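PDB 3MDN: glutamine aminotransferase class-II domain protein from Ruegeria pomeroyi, which probably hydrolyses glutamine to release ammonia for transfer to an acceptor, in the manner of class-II glutamine amidotransferases. Local coordinates for residues Gly47-Arg61 / Asn99-Phe111. Numbering follows the deposited sequence.
Sequences GVAWYDARPEPGLYR and NNCHPFAARRWCF
Ala49, Pro57 and Leu59 of one hairpin pack against Pro103, Ala105 and Cys110 of another in a face-to-face contact between two β-sheets, consistent with the sandwich core of an Ntn-hydrolase fold. Strands 47-51 and 109-111 have axes 8.4 Å apart at closest and run at 152°, roughly antiparallel, and the two hydrogen bonds across the interface both come from side chains, as expected of stacked sheets. In the middle, Ala49 CB lies 3.6 Å from Pro103 CG, on a ring that follows a cis peptide bond. Leu59 spreads its methyls along the start of the second hairpin: CD1 meets Pro103 O and CD, and CD2 lies 4.1 Å from Ala105 CB.

At the turn end, Tyr51 OH donates to Arg108 O at 2.6 Å; the carbonyl, in the type II' turn Ala106-Trp109, lies near the ring plane at its edge, and Pro57 CB lies over the rim of one ring face. Cys110 SG approaches the same ring obliquely, 5.0 Å from its centroid.

At the other end, Arg61 extends from CG to NE, bringing NH1 2.6 Å from Cys101 O, a bond weak in angle (126°). Asn99 CB sits over one guanidinium face, its OD1 closing an Asx turn onto Cys101 N.

Strand 84-87 flanks 47-51 within its sheet, strand 185-192 pairs with 109-114 in the other, and helix 144-154 packs on Phe104 and Phe111 beyond the second hairpin.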
ATOM      1  N   GLY D  47     -10.623  -6.878   5.285  1.00 35.29           N
ATOM      2  CA  GLY D  47     -11.393  -7.370   4.165  1.00 33.64           C
ATOM      3  C   GLY D  47     -12.883  -7.308   4.421  1.00 32.25           C
ATOM      4  O   GLY D  47     -13.365  -7.627   5.515  1.00 32.43           O
ATOM      5  N   VAL D  48     -13.628  -6.899   3.403  1.00 30.53           N
ATOM      6  CA  VAL D  48     -15.076  -6.922   3.482  1.00 29.77           C
ATOM      7  C   VAL D  48     -15.602  -7.399   2.134  1.00 28.52           C
ATOM      8  O   VAL D  48     -15.066  -7.038   1.082  1.00 26.75           O
ATOM      9  CB  VAL D  48     -15.695  -5.539   3.893  1.00 30.03           C
ATOM     10  CG1 VAL D  48     -15.405  -4.475   2.860  1.00 31.68           C
ATOM     11  CG2 VAL D  48     -17.191  -5.673   4.090  1.00 32.34           C
ATOM     12  N   ALA D  49     -16.612  -8.263   2.189  1.00 26.57           N
ATOM     13  CA  ALA D  49     -17.388  -8.658   1.029  1.00 26.47           C
ATOM     14  C   ALA D  49     -18.833  -8.220   1.256  1.00 25.38           C
ATOM     15  O   ALA D  49     -19.383  -8.514   2.302  1.00 24.99           O
ATOM     16  CB  ALA D  49     -17.306 -10.203   0.821  1.00 25.51           C
ATOM     17  N   TRP D  50     -19.451  -7.504   0.312  1.00 24.92           N
ATOM     18  CA  TRP D  50     -20.825  -7.028   0.571  1.00 25.09           C
ATOM     19  C   TRP D  50     -21.694  -7.118  -0.676  1.00 25.80           C
ATOM     20  O   TRP D  50     -21.198  -6.992  -1.794  1.00 25.39           O
ATOM     21  CB  TRP D  50     -20.830  -5.584   1.139  1.00 24.67           C
ATOM     22  CG  TRP D  50     -20.670  -4.498   0.070  1.00 22.86           C
ATOM     23  CD1 TRP D  50     -21.668  -3.808  -0.552  1.00 20.49           C
ATOM     24  CD2 TRP D  50     -19.445  -4.024  -0.486  1.00 22.89           C
ATOM     25  NE1 TRP D  50     -21.139  -2.935  -1.480  1.00 24.27           N
ATOM     26  CE2 TRP D  50     -19.773  -3.041  -1.455  1.00 24.85           C
ATOM     27  CE3 TRP D  50     -18.099  -4.341  -0.280  1.00 24.35           C
ATOM     28  CZ2 TRP D  50     -18.799  -2.353  -2.192  1.00 23.64           C
ATOM     29  CZ3 TRP D  50     -17.115  -3.651  -1.031  1.00 22.85           C
ATOM     30  CH2 TRP D  50     -17.477  -2.683  -1.967  1.00 24.36           C
ATOM     31  N   TYR D  51     -22.991  -7.313  -0.477  1.00 25.79           N
ATOM     32  CA  TYR D  51     -23.945  -7.339  -1.575  1.00 27.15           C
ATOM     33  C   TYR D  51     -24.773  -6.070  -1.525  1.00 28.30           C
ATOM     34  O   TYR D  51     -25.241  -5.634  -0.462  1.00 28.36           O
ATOM     35  CB  TYR D  51     -24.915  -8.557  -1.478  1.00 26.65           C
ATOM     36  CG  TYR D  51     -24.208  -9.885  -1.586  1.00 25.51           C
ATOM     37  CD1 TYR D  51     -23.735 -10.531  -0.446  1.00 23.02           C
ATOM     38  CD2 TYR D  51     -24.006 -10.491  -2.828  1.00 24.57           C
ATOM     39  CE1 TYR D  51     -23.060 -11.747  -0.542  1.00 24.12           C
ATOM     40  CE2 TYR D  51     -23.353 -11.709  -2.931  1.00 23.26           C
ATOM     41  CZ  TYR D  51     -22.885 -12.331  -1.785  1.00 22.57           C
ATOM     42  OH  TYR D  51     -22.207 -13.515  -1.870  1.00 21.95           O
ATOM     43  N   ASP D  52     -25.043  -5.535  -2.687  1.00 29.01           N
ATOM     44  CA  ASP D  52     -25.784  -4.313  -2.782  1.00 31.00           C
ATOM     45  C   ASP D  52     -26.581  -4.447  -4.058  1.00 31.71           C
ATOM     46  O   ASP D  52     -27.642  -5.064  -4.062  1.00 31.16           O
ATOM     47  CB  ASP D  52     -24.802  -3.127  -2.883  1.00 31.33           C
ATOM     48  CG  ASP D  52     -25.501  -1.759  -2.774  1.00 33.88           C
ATOM     49  OD1 ASP D  52     -26.742  -1.720  -2.571  1.00 37.33           O
ATOM     50  OD2 ASP D  52     -24.811  -0.723  -2.887  1.00 33.17           O
ATOM     51  N   ALA D  53     -26.009  -3.962  -5.158  1.00 31.73           N
ATOM     52  CA  ALA D  53     -26.759  -3.848  -6.397  1.00 33.37           C
ATOM     53  C   ALA D  53     -26.594  -5.043  -7.331  1.00 33.49           C
ATOM     54  O   ALA D  53     -27.357  -5.208  -8.279  1.00 34.45           O
ATOM     55  CB  ALA D  53     -26.351  -2.527  -7.170  1.00 32.73           C
ATOM     56  N   ARG D  54     -25.568  -5.845  -7.111  1.00 33.07           N
ATOM     57  CA  ARG D  54     -25.256  -6.856  -8.090  1.00 32.31           C
ATOM     58  C   ARG D  54     -25.428  -8.229  -7.471  1.00 32.23           C
ATOM     59  O   ARG D  54     -25.326  -8.390  -6.248  1.00 32.80           O
ATOM     60  CB  ARG D  54     -23.824  -6.682  -8.606  1.00 32.31           C
ATOM     61  CG  ARG D  54     -23.466  -5.307  -9.227  1.00 31.33           C
ATOM     62  CD  ARG D  54     -22.435  -5.545 -10.313  1.00 31.26           C
ATOM     63  NE  ARG D  54     -21.781  -4.345 -10.856  1.00 32.37           N
ATOM     64  CZ  ARG D  54     -22.247  -3.595 -11.860  1.00 33.17           C
ATOM     65  NH1 ARG D  54     -23.419  -3.872 -12.413  1.00 32.28           N
ATOM     66  NH2 ARG D  54     -21.551  -2.538 -12.293  1.00 27.74           N
ATOM     67  N   PRO D  55     -25.651  -9.246  -8.309  1.00 32.55           N
ATOM     68  CA  PRO D  55     -25.701 -10.565  -7.677  1.00 32.38           C
ATOM     69  C   PRO D  55     -24.298 -10.961  -7.202  1.00 32.28           C
ATOM     70  O   PRO D  55     -24.179 -11.802  -6.334  1.00 31.99           O
ATOM     71  CB  PRO D  55     -26.176 -11.488  -8.809  1.00 32.87           C
ATOM     72  CG  PRO D  55     -26.431 -10.597 -10.016  1.00 32.38           C
ATOM     73  CD  PRO D  55     -25.765  -9.298  -9.781  1.00 32.34           C
ATOM     74  N   GLU D  56     -23.246 -10.371  -7.776  1.00 31.68           N
ATOM     75  CA  GLU D  56     -21.878 -10.610  -7.262  1.00 31.55           C
ATOM     76  C   GLU D  56     -21.571  -9.673  -6.103  1.00 30.18           C
ATOM     77  O   GLU D  56     -21.993  -8.527  -6.100  1.00 30.01           O
ATOM     78  CB  GLU D  56     -20.806 -10.402  -8.340  1.00 31.57           C
ATOM     79  CG  GLU D  56     -20.965 -11.246  -9.596  1.00 34.87           C
ATOM     80  CD  GLU D  56     -22.117 -10.772 -10.467  1.00 39.47           C
ATOM     81  OE1 GLU D  56     -22.350  -9.543 -10.546  1.00 40.56           O
ATOM     82  OE2 GLU D  56     -22.804 -11.638 -11.062  1.00 43.11           O
ATOM     83  N   PRO D  57     -20.777 -10.138  -5.143  1.00 29.53           N
ATOM     84  CA  PRO D  57     -20.514  -9.258  -4.006  1.00 29.73           C
ATOM     85  C   PRO D  57     -19.414  -8.253  -4.358  1.00 29.24           C
ATOM     86  O   PRO D  57     -18.522  -8.583  -5.104  1.00 28.49           O
ATOM     87  CB  PRO D  57     -20.057 -10.241  -2.907  1.00 29.45           C
ATOM     88  CG  PRO D  57     -19.383 -11.392  -3.727  1.00 30.02           C
ATOM     89  CD  PRO D  57     -20.184 -11.483  -4.992  1.00 29.45           C
ATOM     90  N   GLY D  58     -19.491  -7.033  -3.844  1.00 29.53           N
ATOM     91  CA  GLY D  58     -18.309  -6.161  -3.846  1.00 30.39           C
ATOM     92  C   GLY D  58     -17.269  -6.778  -2.917  1.00 30.99           C
ATOM     93  O   GLY D  58     -17.627  -7.354  -1.889  1.00 31.13           O
ATOM     94  N   LEU D  59     -15.997  -6.673  -3.268  1.00 31.10           N
ATOM     95  CA  LEU D  59     -14.906  -7.213  -2.455  1.00 32.75           C
ATOM     96  C   LEU D  59     -13.779  -6.173  -2.213  1.00 33.92           C
ATOM     97  O   LEU D  59     -13.219  -5.633  -3.157  1.00 33.26           O
ATOM     98  CB  LEU D  59     -14.344  -8.462  -3.131  1.00 32.49           C
ATOM     99  CG  LEU D  59     -13.289  -9.254  -2.362  1.00 34.79           C
ATOM    100  CD1 LEU D  59     -13.886  -9.834  -1.047  1.00 32.64           C
ATOM    101  CD2 LEU D  59     -12.711 -10.369  -3.230  1.00 34.95           C
ATOM    102  N   TYR D  60     -13.478  -5.871  -0.949  1.00 35.17           N
ATOM    103  CA  TYR D  60     -12.421  -4.920  -0.611  1.00 36.51           C
ATOM    104  C   TYR D  60     -11.477  -5.612   0.350  1.00 38.48           C
ATOM    105  O   TYR D  60     -11.897  -6.103   1.396  1.00 38.56           O
ATOM    106  CB  TYR D  60     -12.971  -3.625   0.032  1.00 35.78           C
ATOM    107  CG  TYR D  60     -11.896  -2.560   0.293  1.00 35.77           C
ATOM    108  CD1 TYR D  60     -10.817  -2.816   1.152  1.00 35.65           C
ATOM    109  CD2 TYR D  60     -11.947  -1.313  -0.324  1.00 34.35           C
ATOM    110  CE1 TYR D  60      -9.833  -1.869   1.391  1.00 33.14           C
ATOM    111  CE2 TYR D  60     -10.962  -0.348  -0.084  1.00 34.04           C
ATOM    112  CZ  TYR D  60      -9.906  -0.638   0.771  1.00 34.39           C
ATOM    113  OH  TYR D  60      -8.918   0.293   1.007  1.00 33.32           O
ATOM    114  N   ARG D  61     -10.203  -5.659  -0.013  1.00 40.32           N
ATOM    115  CA  ARG D  61      -9.174  -6.229   0.846  1.00 42.96           C
ATOM    116  C   ARG D  61      -7.779  -5.645   0.594  1.00 43.99           C
ATOM    117  O   ARG D  61      -7.365  -5.408  -0.540  1.00 43.46           O
ATOM    118  CB  ARG D  61      -9.138  -7.746   0.735  1.00 43.34           C
ATOM    119  CG  ARG D  61      -9.298  -8.275  -0.655  1.00 46.25           C
ATOM    120  CD  ARG D  61      -9.515  -9.782  -0.623  1.00 49.91           C
ATOM    121  NE  ARG D  61      -9.037 -10.358  -1.873  1.00 53.60           N
ATOM    122  CZ  ARG D  61      -8.760 -11.641  -2.074  1.00 54.18           C
ATOM    123  NH1 ARG D  61      -8.902 -12.520  -1.099  1.00 53.96           N
ATOM    124  NH2 ARG D  61      -8.326 -12.036  -3.268  1.00 53.91           N
ATOM    125  N   ASN D  99      -3.786 -13.339  -3.618  1.00 56.34           N
ATOM    126  CA  ASN D  99      -3.901 -12.739  -2.288  1.00 56.51           C
ATOM    127  C   ASN D  99      -4.345 -13.747  -1.187  1.00 56.09           C
ATOM    128  O   ASN D  99      -5.029 -14.741  -1.468  1.00 54.99           O
ATOM    129  CB  ASN D  99      -4.807 -11.496  -2.344  1.00 56.73           C
ATOM    130  CG  ASN D  99      -4.711 -10.633  -1.095  1.00 58.12           C
ATOM    131  OD1 ASN D  99      -5.312 -10.947  -0.064  1.00 58.70           O
ATOM    132  ND2 ASN D  99      -3.966  -9.526  -1.186  1.00 59.43           N
ATOM    133  N   ASN D 100      -3.914 -13.465   0.050  1.00 55.76           N
ATOM    134  CA  ASN D 100      -4.077 -14.344   1.216  1.00 54.97           C
ATOM    135  C   ASN D 100      -5.021 -13.755   2.312  1.00 54.54           C
ATOM    136  O   ASN D 100      -5.045 -14.232   3.470  1.00 54.84           O
ATOM    137  CB  ASN D 100      -2.689 -14.680   1.815  1.00 54.91           C
ATOM    138  CG  ASN D 100      -1.839 -15.640   0.925  1.00 55.12           C
ATOM    139  OD1 ASN D 100      -0.751 -16.061   1.335  1.00 55.01           O
ATOM    140  ND2 ASN D 100      -2.330 -15.980  -0.269  1.00 51.53           N
ATOM    141  N   CYS D 101      -5.801 -12.732   1.945  1.00 53.11           N
ATOM    142  CA  CYS D 101      -6.773 -12.115   2.868  1.00 51.77           C
ATOM    143  C   CYS D 101      -8.201 -12.596   2.601  1.00 49.28           C
ATOM    144  O   CYS D 101      -8.577 -12.812   1.454  1.00 49.49           O
ATOM    145  CB  CYS D 101      -6.725 -10.577   2.773  1.00 52.05           C
ATOM    146  SG  CYS D 101      -5.200  -9.818   3.412  1.00 56.04           S
ATOM    147  N   HIS D 102      -9.001 -12.758   3.650  1.00 46.84           N
ATOM    148  CA  HIS D 102     -10.408 -13.120   3.441  1.00 43.37           C
ATOM    149  C   HIS D 102     -11.172 -11.806   3.362  1.00 41.49           C
ATOM    150  O   HIS D 102     -10.609 -10.749   3.634  1.00 41.98           O
ATOM    151  CB  HIS D 102     -10.940 -13.945   4.579  1.00 43.73           C
ATOM    152  CG  HIS D 102     -10.129 -15.161   4.915  1.00 42.35           C
ATOM    153  ND1 HIS D 102      -8.751 -15.140   5.061  1.00 43.11           N
ATOM    154  CD2 HIS D 102     -10.516 -16.424   5.197  1.00 35.39           C
ATOM    155  CE1 HIS D 102      -8.325 -16.343   5.400  1.00 39.82           C
ATOM    156  NE2 HIS D 102      -9.379 -17.134   5.509  1.00 40.61           N
ATOM    157  N   PRO D 103     -12.419 -11.835   2.905  1.00 39.14           N
ATOM    158  CA  PRO D 103     -13.109 -12.940   2.278  1.00 37.06           C
ATOM    159  C   PRO D 103     -12.531 -13.251   0.902  1.00 34.16           C
ATOM    160  O   PRO D 103     -11.707 -12.482   0.386  1.00 33.92           O
ATOM    161  CB  PRO D 103     -14.543 -12.421   2.134  1.00 36.92           C
ATOM    162  CG  PRO D 103     -14.624 -11.240   3.045  1.00 39.45           C
ATOM    163  CD  PRO D 103     -13.274 -10.642   2.978  1.00 39.20           C
ATOM    164  N   PHE D 104     -12.918 -14.413   0.387  1.00 31.18           N
ATOM    165  CA  PHE D 104     -12.713 -14.851  -0.981  1.00 29.99           C
ATOM    166  C   PHE D 104     -14.073 -14.796  -1.699  1.00 29.53           C
ATOM    167  O   PHE D 104     -15.121 -14.820  -1.072  1.00 27.66           O
ATOM    168  CB  PHE D 104     -12.136 -16.271  -0.992  1.00 28.95           C
ATOM    169  CG  PHE D 104     -10.802 -16.386  -0.262  1.00 29.88           C
ATOM    170  CD1 PHE D 104      -9.615 -15.998  -0.893  1.00 29.56           C
ATOM    171  CD2 PHE D 104     -10.743 -16.830   1.066  1.00 27.68           C
ATOM    172  CE1 PHE D 104      -8.387 -16.085  -0.231  1.00 28.95           C
ATOM    173  CE2 PHE D 104      -9.529 -16.927   1.729  1.00 25.77           C
ATOM    174  CZ  PHE D 104      -8.344 -16.550   1.073  1.00 28.51           C
ATOM    175  N   ALA D 105     -14.062 -14.647  -3.015  1.00 29.87           N
ATOM    176  CA  ALA D 105     -15.322 -14.538  -3.742  1.00 29.34           C
ATOM    177  C   ALA D 105     -15.125 -15.167  -5.092  1.00 29.56           C
ATOM    178  O   ALA D 105     -14.052 -15.049  -5.684  1.00 28.71           O
ATOM    179  CB  ALA D 105     -15.719 -13.051  -3.916  1.00 29.21           C
ATOM    180  N   ALA D 106     -16.158 -15.832  -5.579  1.00 28.99           N
ATOM    181  CA  ALA D 106     -16.143 -16.349  -6.938  1.00 30.15           C
ATOM    182  C   ALA D 106     -17.605 -16.482  -7.338  1.00 29.78           C
ATOM    183  O   ALA D 106     -18.398 -17.038  -6.578  1.00 30.23           O
ATOM    184  CB  ALA D 106     -15.412 -17.688  -7.002  1.00 29.49           C
ATOM    185  N   ARG D 107     -17.957 -15.937  -8.502  1.00 29.32           N
ATOM    186  CA  ARG D 107     -19.348 -15.883  -8.946  1.00 29.40           C
ATOM    187  C   ARG D 107     -20.248 -15.173  -7.919  1.00 29.10           C
ATOM    188  O   ARG D 107     -19.911 -14.088  -7.479  1.00 29.16           O
ATOM    189  CB  ARG D 107     -19.849 -17.299  -9.224  1.00 29.84           C
ATOM    190  CG  ARG D 107     -19.065 -17.948 -10.341  1.00 30.47           C
ATOM    191  CD  ARG D 107     -19.452 -19.392 -10.513  1.00 27.50           C
ATOM    192  NE  ARG D 107     -18.583 -19.976 -11.533  1.00 30.13           N
ATOM    193  CZ  ARG D 107     -18.697 -21.211 -11.993  1.00 29.25           C
ATOM    194  NH1 ARG D 107     -19.660 -22.007 -11.514  1.00 27.22           N
ATOM    195  NH2 ARG D 107     -17.853 -21.644 -12.925  1.00 28.54           N
ATOM    196  N   ARG D 108     -21.372 -15.782  -7.527  1.00 28.31           N
ATOM    197  CA  ARG D 108     -22.282 -15.164  -6.534  1.00 28.53           C
ATOM    198  C   ARG D 108     -21.857 -15.324  -5.054  1.00 27.14           C
ATOM    199  O   ARG D 108     -22.463 -14.690  -4.149  1.00 25.58           O
ATOM    200  CB  ARG D 108     -23.731 -15.701  -6.668  1.00 29.43           C
ATOM    201  CG  ARG D 108     -24.477 -15.431  -7.999  1.00 33.21           C
ATOM    202  CD  ARG D 108     -25.885 -16.116  -7.996  1.00 37.13           C
ATOM    203  NE  ARG D 108     -26.554 -15.904  -6.702  1.00 43.94           N
ATOM    204  CZ  ARG D 108     -27.694 -16.479  -6.301  1.00 45.42           C
ATOM    205  NH1 ARG D 108     -28.344 -17.332  -7.093  1.00 47.11           N
ATOM    206  NH2 ARG D 108     -28.186 -16.196  -5.096  1.00 44.17           N
ATOM    207  N   TRP D 109     -20.847 -16.164  -4.810  1.00 25.85           N
ATOM    208  CA  TRP D 109     -20.525 -16.642  -3.454  1.00 25.21           C
ATOM    209  C   TRP D 109     -19.310 -15.940  -2.844  1.00 25.94           C
ATOM    210  O   TRP D 109     -18.399 -15.540  -3.575  1.00 24.30           O
ATOM    211  CB  TRP D 109     -20.239 -18.143  -3.479  1.00 24.73           C
ATOM    212  CG  TRP D 109     -21.448 -18.957  -3.736  1.00 25.37           C
ATOM    213  CD1 TRP D 109     -22.028 -19.231  -4.939  1.00 24.69           C
ATOM    214  CD2 TRP D 109     -22.257 -19.604  -2.737  1.00 26.31           C
ATOM    215  NE1 TRP D 109     -23.153 -20.036  -4.756  1.00 22.45           N
ATOM    216  CE2 TRP D 109     -23.313 -20.269  -3.412  1.00 25.48           C
ATOM    217  CE3 TRP D 109     -22.204 -19.657  -1.347  1.00 27.86           C
ATOM    218  CZ2 TRP D 109     -24.292 -20.995  -2.737  1.00 26.12           C
ATOM    219  CZ3 TRP D 109     -23.175 -20.377  -0.669  1.00 29.77           C
ATOM    220  CH2 TRP D 109     -24.213 -21.043  -1.369  1.00 28.58           C
ATOM    221  N   CYS D 110     -19.322 -15.773  -1.525  1.00 25.97           N
ATOM    222  CA  CYS D 110     -18.141 -15.291  -0.825  1.00 27.50           C
ATOM    223  C   CYS D 110     -17.983 -16.100   0.420  1.00 27.50           C
ATOM    224  O   CYS D 110     -18.917 -16.787   0.821  1.00 29.45           O
ATOM    225  CB  CYS D 110     -18.225 -13.797  -0.495  1.00 27.57           C
ATOM    226  SG  CYS D 110     -19.658 -13.303   0.472  1.00 28.13           S
ATOM    227  N   PHE D 111     -16.822 -16.014   1.053  1.00 27.72           N
ATOM    228  CA  PHE D 111     -16.442 -17.023   2.028  1.00 28.07           C
ATOM    229  C   PHE D 111     -15.277 -16.516   2.863  1.00 27.26           C
ATOM    230  O   PHE D 111     -14.374 -15.882   2.346  1.00 27.67           O
ATOM    231  CB  PHE D 111     -16.032 -18.277   1.237  1.00 28.60           C
ATOM    232  CG  PHE D 111     -15.621 -19.454   2.084  1.00 29.06           C
ATOM    233  CD1 PHE D 111     -14.322 -19.568   2.552  1.00 30.67           C
ATOM    234  CD2 PHE D 111     -16.530 -20.462   2.371  1.00 30.77           C
ATOM    235  CE1 PHE D 111     -13.940 -20.650   3.314  1.00 32.29           C
ATOM    236  CE2 PHE D 111     -16.165 -21.558   3.132  1.00 33.46           C
ATOM    237  CZ  PHE D 111     -14.867 -21.650   3.612  1.00 34.80           C
TER